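Local coordinates for protein octopine dehydrogenase (Pecten maximus, PDB 3C7A) that catalyses the NADH-dependent reductive condensation of L-arginine with pyruvate to D-octopine, and the reverse oxidation of D-octopine with NAD(+), at residues A[275-287]-A[290-303]. Sequence-based numbering, arbitrary orientation. Where two conformers were deposited one is given.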
ATOM      1  N   ILE A 275      -9.982  15.761  -3.461  1.00 19.75           N
ATOM      2  CA  ILE A 275     -10.511  14.453  -3.879  1.00 19.79           C
ATOM      3  C   ILE A 275     -11.542  14.561  -5.020  1.00 19.89           C
ATOM      4  O   ILE A 275     -11.639  13.662  -5.859  1.00 19.83           O
ATOM      5  CB  ILE A 275     -11.055  13.618  -2.664  1.00 19.75           C
ATOM      6  CG1 ILE A 275     -11.315  12.159  -3.068  1.00 19.67           C
ATOM      7  CG2 ILE A 275     -12.285  14.287  -2.020  1.00 19.52           C
ATOM      8  CD1 ILE A 275     -11.373  11.177  -1.901  1.00 19.77           C
ATOM      9  N   TYR A 276     -12.290  15.667  -5.052  1.00 20.08           N
ATOM     10  CA  TYR A 276     -13.249  15.945  -6.131  1.00 20.24           C
ATOM     11  C   TYR A 276     -12.539  16.156  -7.473  1.00 20.27           C
ATOM     12  O   TYR A 276     -13.025  15.710  -8.515  1.00 20.22           O
ATOM     13  CB  TYR A 276     -14.125  17.155  -5.772  1.00 20.40           C
ATOM     14  CG  TYR A 276     -15.078  17.623  -6.863  1.00 20.69           C
ATOM     15  CD1 TYR A 276     -16.232  16.899  -7.173  1.00 20.87           C
ATOM     16  CD2 TYR A 276     -14.833  18.803  -7.569  1.00 21.00           C
ATOM     17  CE1 TYR A 276     -17.112  17.332  -8.170  1.00 20.95           C
ATOM     18  CE2 TYR A 276     -15.705  19.245  -8.565  1.00 21.19           C
ATOM     19  CZ  TYR A 276     -16.842  18.506  -8.860  1.00 21.03           C
ATOM     20  OH  TYR A 276     -17.703  18.941  -9.843  1.00 20.84           O
ATOM     21  N   GLN A 277     -11.388  16.830  -7.430  1.00 20.36           N
ATOM     22  CA  GLN A 277     -10.540  17.033  -8.608  1.00 20.49           C
ATOM     23  C   GLN A 277      -9.979  15.705  -9.131  1.00 20.54           C
ATOM     24  O   GLN A 277      -9.881  15.504 -10.344  1.00 20.48           O
ATOM     25  CB  GLN A 277      -9.398  18.008  -8.285  1.00 20.47           C
ATOM     26  CG  GLN A 277      -8.608  18.494  -9.502  1.00 20.57           C
ATOM     27  CD  GLN A 277      -7.402  19.351  -9.136  1.00 20.63           C
ATOM     28  OE1 GLN A 277      -7.459  20.173  -8.220  1.00 20.87           O
ATOM     29  NE2 GLN A 277      -6.304  19.168  -9.863  1.00 20.43           N
ATOM     30  N   TRP A 278      -9.625  14.809  -8.207  1.00 20.61           N
ATOM     31  CA  TRP A 278      -9.087  13.485  -8.542  1.00 20.72           C
ATOM     32  C   TRP A 278     -10.095  12.601  -9.287  1.00 20.90           C
ATOM     33  O   TRP A 278      -9.734  11.933 -10.258  1.00 20.83           O
ATOM     34  CB  TRP A 278      -8.575  12.773  -7.279  1.00 20.58           C
ATOM     35  CG  TRP A 278      -7.981  11.410  -7.538  1.00 20.43           C
ATOM     36  CD1 TRP A 278      -6.715  11.137  -7.974  1.00 20.35           C
ATOM     37  CD2 TRP A 278      -8.631  10.140  -7.379  1.00 20.36           C
ATOM     38  NE1 TRP A 278      -6.537   9.779  -8.098  1.00 20.26           N
ATOM     39  CE2 TRP A 278      -7.696   9.144  -7.738  1.00 20.23           C
ATOM     40  CE3 TRP A 278      -9.913   9.747  -6.968  1.00 20.34           C
ATOM     41  CZ2 TRP A 278      -8.001   7.777  -7.700  1.00 20.34           C
ATOM     42  CZ3 TRP A 278     -10.217   8.388  -6.929  1.00 20.32           C
ATOM     43  CH2 TRP A 278      -9.262   7.421  -7.294  1.00 20.39           C
ATOM     44  N   TYR A 279     -11.348  12.605  -8.830  1.00 21.21           N
ATOM     45  CA  TYR A 279     -12.414  11.798  -9.436  1.00 21.59           C
ATOM     46  C   TYR A 279     -12.713  12.164 -10.893  1.00 21.93           C
ATOM     47  O   TYR A 279     -12.911  11.279 -11.729  1.00 22.00           O
ATOM     48  CB  TYR A 279     -13.701  11.873  -8.602  1.00 21.49           C
ATOM     49  CG  TYR A 279     -13.850  10.758  -7.587  1.00 21.44           C
ATOM     50  CD1 TYR A 279     -14.358   9.512  -7.960  1.00 21.46           C
ATOM     51  CD2 TYR A 279     -13.489  10.947  -6.253  1.00 21.40           C
ATOM     52  CE1 TYR A 279     -14.500   8.481  -7.031  1.00 21.45           C
ATOM     53  CE2 TYR A 279     -13.626   9.922  -5.315  1.00 21.32           C
ATOM     54  CZ  TYR A 279     -14.132   8.694  -5.711  1.00 21.39           C
ATOM     55  OH  TYR A 279     -14.270   7.678  -4.790  1.00 21.46           O
ATOM     56  N   LEU A 280     -12.740  13.462 -11.190  1.00 22.31           N
ATOM     57  CA  LEU A 280     -13.056  13.944 -12.538  1.00 22.81           C
ATOM     58  C   LEU A 280     -11.919  13.735 -13.543  1.00 23.18           C
ATOM     59  O   LEU A 280     -12.167  13.604 -14.744  1.00 23.23           O
ATOM     60  CB  LEU A 280     -13.489  15.417 -12.506  1.00 22.77           C
ATOM     61  CG  LEU A 280     -14.981  15.733 -12.321  1.00 22.77           C
ATOM     62  CD1 LEU A 280     -15.501  15.350 -10.934  1.00 22.76           C
ATOM     63  CD2 LEU A 280     -15.247  17.208 -12.596  1.00 22.75           C
ATOM     64  N   GLU A 281     -10.684  13.697 -13.049  1.00 23.64           N
ATOM     65  CA  GLU A 281      -9.508  13.489 -13.899  1.00 24.10           C
ATOM     66  C   GLU A 281      -9.322  12.036 -14.358  1.00 24.56           C
ATOM     67  O   GLU A 281      -8.765  11.798 -15.434  1.00 24.61           O
ATOM     68  CB  GLU A 281      -8.234  13.968 -13.189  1.00 24.09           C
ATOM     69  CG  GLU A 281      -8.024  15.486 -13.181  1.00 23.98           C
ATOM     70  CD  GLU A 281      -6.770  15.923 -12.420  1.00 24.12           C
ATOM     71  OE1 GLU A 281      -6.120  15.072 -11.772  1.00 24.20           O
ATOM     72  OE2 GLU A 281      -6.436  17.126 -12.467  1.00 23.86           O
ATOM     73  N   TYR A 282      -9.800  11.081 -13.556  1.00 24.93           N
ATOM     74  CA  TYR A 282      -9.536   9.650 -13.773  0.62 25.23           C
ATOM     75  C   TYR A 282     -10.777   8.830 -14.155  1.00 25.37           C
ATOM     76  O   TYR A 282     -10.672   7.821 -14.858  1.00 25.37           O
ATOM     77  CB  TYR A 282      -8.864   9.051 -12.524  0.62 25.29           C
ATOM     78  CG  TYR A 282      -8.561   7.566 -12.599  0.62 25.47           C
ATOM     79  CD1 TYR A 282      -7.453   7.092 -13.304  0.62 25.56           C
ATOM     80  CD2 TYR A 282      -9.375   6.636 -11.951  0.62 25.53           C
ATOM     81  CE1 TYR A 282      -7.171   5.728 -13.370  0.62 25.64           C
ATOM     82  CE2 TYR A 282      -9.103   5.271 -12.011  0.62 25.55           C
ATOM     83  CZ  TYR A 282      -8.000   4.825 -12.721  0.62 25.54           C
ATOM     84  OH  TYR A 282      -7.727   3.477 -12.781  0.62 25.46           O
ATOM     85  N   TYR A 283     -11.947   9.252 -13.676  1.00 25.68           N
ATOM     86  CA  TYR A 283     -13.191   8.505 -13.922  1.00 26.14           C
ATOM     87  C   TYR A 283     -14.179   9.183 -14.886  1.00 26.46           C
ATOM     88  O   TYR A 283     -15.365   8.839 -14.899  1.00 26.51           O
ATOM     89  CB  TYR A 283     -13.902   8.186 -12.597  1.00 26.13           C
ATOM     90  CG  TYR A 283     -13.359   6.987 -11.842  1.00 26.20           C
ATOM     91  CD1 TYR A 283     -13.462   5.697 -12.368  1.00 26.01           C
ATOM     92  CD2 TYR A 283     -12.767   7.141 -10.588  1.00 26.08           C
ATOM     93  CE1 TYR A 283     -12.974   4.594 -11.673  1.00 26.19           C
ATOM     94  CE2 TYR A 283     -12.277   6.044  -9.883  1.00 26.23           C
ATOM     95  CZ  TYR A 283     -12.383   4.774 -10.431  1.00 26.26           C
ATOM     96  OH  TYR A 283     -11.899   3.686  -9.739  1.00 26.29           O
ATOM     97  N   HIS A 284     -13.691  10.116 -15.702  1.00 26.83           N
ATOM     98  CA  HIS A 284     -14.560  10.939 -16.560  1.00 27.24           C
ATOM     99  C   HIS A 284     -15.452  10.158 -17.539  1.00 27.44           C
ATOM    100  O   HIS A 284     -16.589  10.561 -17.800  1.00 27.46           O
ATOM    101  CB  HIS A 284     -13.748  12.006 -17.308  1.00 27.27           C
ATOM    102  CG  HIS A 284     -12.698  11.447 -18.218  1.00 27.45           C
ATOM    103  ND1 HIS A 284     -12.970  11.042 -19.508  1.00 27.63           N
ATOM    104  CD2 HIS A 284     -11.375  11.231 -18.028  1.00 27.52           C
ATOM    105  CE1 HIS A 284     -11.861  10.596 -20.070  1.00 27.67           C
ATOM    106  NE2 HIS A 284     -10.878  10.701 -19.194  1.00 27.63           N
ATOM    107  N   GLU A 285     -14.940   9.048 -18.067  1.00 27.69           N
ATOM    108  CA  GLU A 285     -15.667   8.251 -19.059  1.00 28.06           C
ATOM    109  C   GLU A 285     -16.790   7.396 -18.450  1.00 28.06           C
ATOM    110  O   GLU A 285     -17.688   6.945 -19.167  1.00 28.09           O
ATOM    111  CB  GLU A 285     -14.699   7.372 -19.863  1.00 28.05           C
ATOM    112  CG  GLU A 285     -15.202   7.005 -21.261  1.00 28.39           C
ATOM    113  CD  GLU A 285     -14.289   6.036 -22.003  1.00 28.55           C
ATOM    114  OE1 GLU A 285     -13.062   6.039 -21.755  1.00 29.06           O
ATOM    115  OE2 GLU A 285     -14.807   5.273 -22.849  1.00 29.25           O
ATOM    116  N   ASP A 286     -16.739   7.189 -17.133  1.00 28.10           N
ATOM    117  CA  ASP A 286     -17.698   6.324 -16.434  1.00 28.15           C
ATOM    118  C   ASP A 286     -18.788   7.073 -15.655  1.00 28.08           C
ATOM    119  O   ASP A 286     -19.788   6.473 -15.256  1.00 28.01           O
ATOM    120  CB  ASP A 286     -16.959   5.353 -15.503  1.00 28.19           C
ATOM    121  CG  ASP A 286     -16.108   4.341 -16.259  1.00 28.57           C
ATOM    122  OD1 ASP A 286     -16.629   3.684 -17.186  1.00 29.11           O
ATOM    123  OD2 ASP A 286     -14.916   4.195 -15.916  1.00 28.84           O
ATOM    124  N   ILE A 287     -18.593   8.375 -15.442  1.00 28.10           N
ATOM    125  CA  ILE A 287     -19.527   9.191 -14.655  1.00 28.14           C
ATOM    126  C   ILE A 287     -20.651   9.776 -15.521  1.00 28.22           C
ATOM    127  O   ILE A 287     -20.397  10.315 -16.601  1.00 28.21           O
ATOM    128  CB  ILE A 287     -18.785  10.321 -13.881  1.00 28.12           C
ATOM    129  CG1 ILE A 287     -17.829   9.719 -12.843  1.00 28.12           C
ATOM    130  CG2 ILE A 287     -19.776  11.272 -13.202  1.00 28.18           C
ATOM    131  CD1 ILE A 287     -16.764  10.680 -12.331  1.00 28.07           C
ATOM    132  N   ASP A 290     -21.769  14.938 -13.005  1.00 26.99           N
ATOM    133  CA  ASP A 290     -20.551  15.341 -12.287  1.00 26.63           C
ATOM    134  C   ASP A 290     -20.561  16.722 -11.598  1.00 26.40           C
ATOM    135  O   ASP A 290     -19.494  17.254 -11.272  1.00 26.32           O
ATOM    136  CB  ASP A 290     -19.327  15.224 -13.219  1.00 26.63           C
ATOM    137  CG  ASP A 290     -19.333  16.250 -14.361  1.00 26.73           C
ATOM    138  OD1 ASP A 290     -20.253  17.096 -14.440  1.00 26.38           O
ATOM    139  OD2 ASP A 290     -18.399  16.207 -15.193  1.00 26.84           O
ATOM    140  N   HIS A 291     -21.743  17.293 -11.363  1.00 26.13           N
ATOM    141  CA  HIS A 291     -21.829  18.669 -10.841  1.00 25.88           C
ATOM    142  C   HIS A 291     -21.431  18.851  -9.363  1.00 25.71           C
ATOM    143  O   HIS A 291     -21.122  19.969  -8.941  1.00 25.62           O
ATOM    144  CB  HIS A 291     -23.187  19.320 -11.160  1.00 25.92           C
ATOM    145  CG  HIS A 291     -24.345  18.730 -10.418  1.00 26.00           C
ATOM    146  ND1 HIS A 291     -24.858  19.295  -9.271  1.00 26.04           N
ATOM    147  CD2 HIS A 291     -25.104  17.638 -10.672  1.00 26.22           C
ATOM    148  CE1 HIS A 291     -25.878  18.570  -8.843  1.00 26.04           C
ATOM    149  NE2 HIS A 291     -26.047  17.559  -9.676  1.00 26.22           N
ATOM    150  N   ASP A 292     -21.440  17.761  -8.591  1.00 25.42           N
ATOM    151  CA  ASP A 292     -20.868  17.748  -7.232  1.00 25.18           C
ATOM    152  C   ASP A 292     -20.333  16.362  -6.831  1.00 24.97           C
ATOM    153  O   ASP A 292     -20.459  15.401  -7.595  1.00 24.89           O
ATOM    154  CB  ASP A 292     -21.848  18.312  -6.180  1.00 25.20           C
ATOM    155  CG  ASP A 292     -23.163  17.540  -6.102  1.00 25.36           C
ATOM    156  OD1 ASP A 292     -23.183  16.315  -6.349  1.00 25.33           O
ATOM    157  OD2 ASP A 292     -24.187  18.171  -5.767  1.00 25.48           O
ATOM    158  N   LEU A 293     -19.735  16.271  -5.640  1.00 24.72           N
ATOM    159  CA  LEU A 293     -19.107  15.029  -5.164  1.00 24.54           C
ATOM    160  C   LEU A 293     -20.108  13.899  -4.892  1.00 24.39           C
ATOM    161  O   LEU A 293     -19.797  12.727  -5.121  1.00 24.32           O
ATOM    162  CB  LEU A 293     -18.241  15.299  -3.921  1.00 24.53           C
ATOM    163  CG  LEU A 293     -17.354  14.176  -3.356  1.00 24.59           C
ATOM    164  CD1 LEU A 293     -16.270  13.737  -4.345  1.00 24.33           C
ATOM    165  CD2 LEU A 293     -16.728  14.599  -2.034  1.00 24.56           C
ATOM    166  N   TYR A 294     -21.296  14.257  -4.406  1.00 24.27           N
ATOM    167  CA  TYR A 294     -22.364  13.285  -4.144  1.00 24.17           C
ATOM    168  C   TYR A 294     -22.820  12.574  -5.422  1.00 24.01           C
ATOM    169  O   TYR A 294     -22.992  11.353  -5.431  1.00 23.97           O
ATOM    170  CB  TYR A 294     -23.553  13.957  -3.437  1.00 24.24           C
ATOM    171  CG  TYR A 294     -24.779  13.073  -3.278  1.00 24.39           C
ATOM    172  CD1 TYR A 294     -24.884  12.171  -2.217  1.00 24.41           C
ATOM    173  CD2 TYR A 294     -25.837  13.147  -4.187  1.00 24.54           C
ATOM    174  CE1 TYR A 294     -26.010  11.357  -2.070  1.00 24.46           C
ATOM    175  CE2 TYR A 294     -26.965  12.340  -4.049  1.00 24.63           C
ATOM    176  CZ  TYR A 294     -27.046  11.448  -2.990  1.00 24.60           C
ATOM    177  OH  TYR A 294     -28.161  10.653  -2.857  1.00 24.48           O
ATOM    178  N   HIS A 295     -23.009  13.344  -6.493  1.00 23.85           N
ATOM    179  CA  HIS A 295     -23.455  12.805  -7.778  1.00 23.70           C
ATOM    180  C   HIS A 295     -22.352  12.063  -8.538  1.00 23.60           C
ATOM    181  O   HIS A 295     -22.637  11.128  -9.288  1.00 23.59           O
ATOM    182  CB  HIS A 295     -24.053  13.913  -8.652  1.00 23.71           C
ATOM    183  CG  HIS A 295     -25.410  14.366  -8.209  1.00 23.73           C
ATOM    184  ND1 HIS A 295     -25.597  15.422  -7.341  1.00 23.80           N
ATOM    185  CD2 HIS A 295     -26.647  13.905  -8.511  1.00 23.95           C
ATOM    186  CE1 HIS A 295     -26.890  15.592  -7.130  1.00 23.93           C
ATOM    187  NE2 HIS A 295     -27.549  14.685  -7.829  1.00 23.84           N
ATOM    188  N   ALA A 296     -21.103  12.480  -8.338  1.00 23.46           N
ATOM    189  CA  ALA A 296     -19.950  11.864  -9.005  1.00 23.37           C
ATOM    190  C   ALA A 296     -19.684  10.427  -8.544  1.00 23.32           C
ATOM    191  O   ALA A 296     -19.283   9.577  -9.344  1.00 23.17           O
ATOM    192  CB  ALA A 296     -18.702  12.726  -8.823  1.00 23.35           C
ATOM    193  N   ILE A 297     -19.908  10.167  -7.256  1.00 23.32           N
ATOM    194  CA  ILE A 297     -19.701   8.835  -6.674  1.00 23.40           C
ATOM    195  C   ILE A 297     -20.894   7.906  -6.942  1.00 23.47           C
ATOM    196  O   ILE A 297     -20.708   6.757  -7.348  1.00 23.50           O
ATOM    197  CB  ILE A 297     -19.379   8.909  -5.147  1.00 23.37           C
ATOM    198  CG1 ILE A 297     -18.072   9.677  -4.910  1.00 23.42           C
ATOM    199  CG2 ILE A 297     -19.291   7.506  -4.532  1.00 23.38           C
ATOM    200  CD1 ILE A 297     -17.804  10.048  -3.457  1.00 23.30           C
ATOM    201  N   THR A 298     -22.109   8.412  -6.726  1.00 23.60           N
ATOM    202  CA  THR A 298     -23.329   7.600  -6.862  1.00 23.80           C
ATOM    203  C   THR A 298     -23.652   7.184  -8.299  1.00 23.91           C
ATOM    204  O   THR A 298     -24.282   6.145  -8.511  1.00 23.96           O
ATOM    205  CB  THR A 298     -24.572   8.287  -6.227  1.00 23.80           C
ATOM    206  OG1 THR A 298     -24.698   9.627  -6.718  1.00 23.75           O
ATOM    207  CG2 THR A 298     -24.462   8.310  -4.704  1.00 23.84           C
ATOM    208  N   THR A 299     -23.221   7.983  -9.277  1.00 24.02           N
ATOM    209  CA  THR A 299     -23.486   7.683 -10.692  1.00 24.14           C
ATOM    210  C   THR A 299     -22.265   7.135 -11.449  1.00 24.27           C
ATOM    211  O   THR A 299     -22.233   7.157 -12.682  1.00 24.32           O
ATOM    212  CB  THR A 299     -24.094   8.900 -11.455  1.00 24.13           C
ATOM    213  OG1 THR A 299     -23.126   9.952 -11.556  1.00 24.11           O
ATOM    214  CG2 THR A 299     -25.349   9.420 -10.755  1.00 24.05           C
ATOM    215  N   ASN A 300     -21.275   6.640 -10.706  1.00 24.43           N
ATOM    216  CA  ASN A 300     -20.090   6.007 -11.293  1.00 24.64           C
ATOM    217  C   ASN A 300     -20.395   4.574 -11.736  1.00 24.80           C
ATOM    218  O   ASN A 300     -20.790   3.735 -10.920  1.00 24.80           O
ATOM    219  CB  ASN A 300     -18.920   6.031 -10.295  1.00 24.62           C
ATOM    220  CG  ASN A 300     -17.582   5.621 -10.921  1.00 24.62           C
ATOM    221  OD1 ASN A 300     -17.514   5.179 -12.069  1.00 24.33           O
ATOM    222  ND2 ASN A 300     -16.509   5.772 -10.150  1.00 24.62           N
ATOM    223  N   LYS A 301     -20.202   4.305 -13.028  1.00 24.94           N
ATOM    224  CA  LYS A 301     -20.524   3.003 -13.629  1.00 25.09           C
ATOM    225  C   LYS A 301     -19.638   1.849 -13.152  1.00 24.99           C
ATOM    226  O   LYS A 301     -20.068   0.692 -13.161  1.00 24.94           O
ATOM    227  CB  LYS A 301     -20.478   3.087 -15.160  1.00 25.06           C
ATOM    228  CG  LYS A 301     -21.712   3.715 -15.791  1.00 25.34           C
ATOM    229  CD  LYS A 301     -21.631   3.679 -17.311  1.00 25.46           C
ATOM    230  CE  LYS A 301     -22.901   4.230 -17.947  1.00 26.14           C
ATOM    231  NZ  LYS A 301     -22.885   4.095 -19.433  1.00 26.56           N
ATOM    232  N   SER A 302     -18.411   2.161 -12.740  1.00 24.90           N
ATOM    233  CA  SER A 302     -17.463   1.140 -12.283  1.00 24.91           C
ATOM    234  C   SER A 302     -17.803   0.553 -10.905  1.00 24.75           C
ATOM    235  O   SER A 302     -17.289  -0.505 -10.536  1.00 24.80           O
ATOM    236  CB  SER A 302     -16.028   1.681 -12.301  1.00 24.88           C
ATOM    237  OG  SER A 302     -15.886   2.786 -11.425  1.00 25.41           O
ATOM    238  N   TYR A 303     -18.671   1.236 -10.158  1.00 24.57           N
ATOM    239  CA  TYR A 303     -19.101   0.772  -8.834  1.00 24.45           C
ATOM    240  C   TYR A 303     -20.416  -0.026  -8.866  1.00 24.42           C
ATOM    241  O   TYR A 303     -21.061  -0.215  -7.830  1.00 24.38           O
ATOM    242  CB  TYR A 303     -19.238   1.955  -7.863  1.00 24.39           C
ATOM    243  CG  TYR A 303     -17.948   2.675  -7.506  1.00 24.28           C
ATOM    244  CD1 TYR A 303     -16.736   1.986  -7.396  1.00 24.19           C
ATOM    245  CD2 TYR A 303     -17.949   4.046  -7.242  1.00 24.26           C
ATOM    246  CE1 TYR A 303     -15.557   2.648  -7.057  1.00 24.20           C
ATOM    247  CE2 TYR A 303     -16.777   4.718  -6.899  1.00 24.26           C
ATOM    248  CZ  TYR A 303     -15.586   4.012  -6.809  1.00 24.32           C
ATOM    249  OH  TYR A 303     -14.427   4.674  -6.469  1.00 24.18           O
TER
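Y276 reaches over to the turn before helix 293-298: with CG anti to the backbone N (chi1 175°), its OH donates to D290 O at 2.8 Å, in the carbonyl plane, while CE1 lies 3.6 Å from D292 C. A phenylalanine here would probably leave D290 O without this donor. One helical turn on, the Y279 ring is sandwiched, W278 CZ3 over the centre of one face and I297 CG1 toward the rim of the other, 4.1 Å above it. The side chains of Y279 and Y303 cross at about a right angle, each hydroxyl at the edge of the other's ring, and Y279 OH and Y303 OH share a weak 3.4 Å hydrogen bond. Y283 receives the amide of N300, whose ND2 sits 3.7 Å above the ring centre with the planes 68° apart. N300 OD1 accepts from S302 N, closing an Asx turn, and also from S302 OG, both from the same face; S302 OG lies 3.4 Å from Y283 CE1. K301 N donates to D286 O, and I287 lays CG1 against A296 O. The result is two successive short helices joined by a loop, axes at 40°, in the alpha-helical domain of the opine dehydrogenases, with the Y303 side chain about 8 Å from that of the active-site H212.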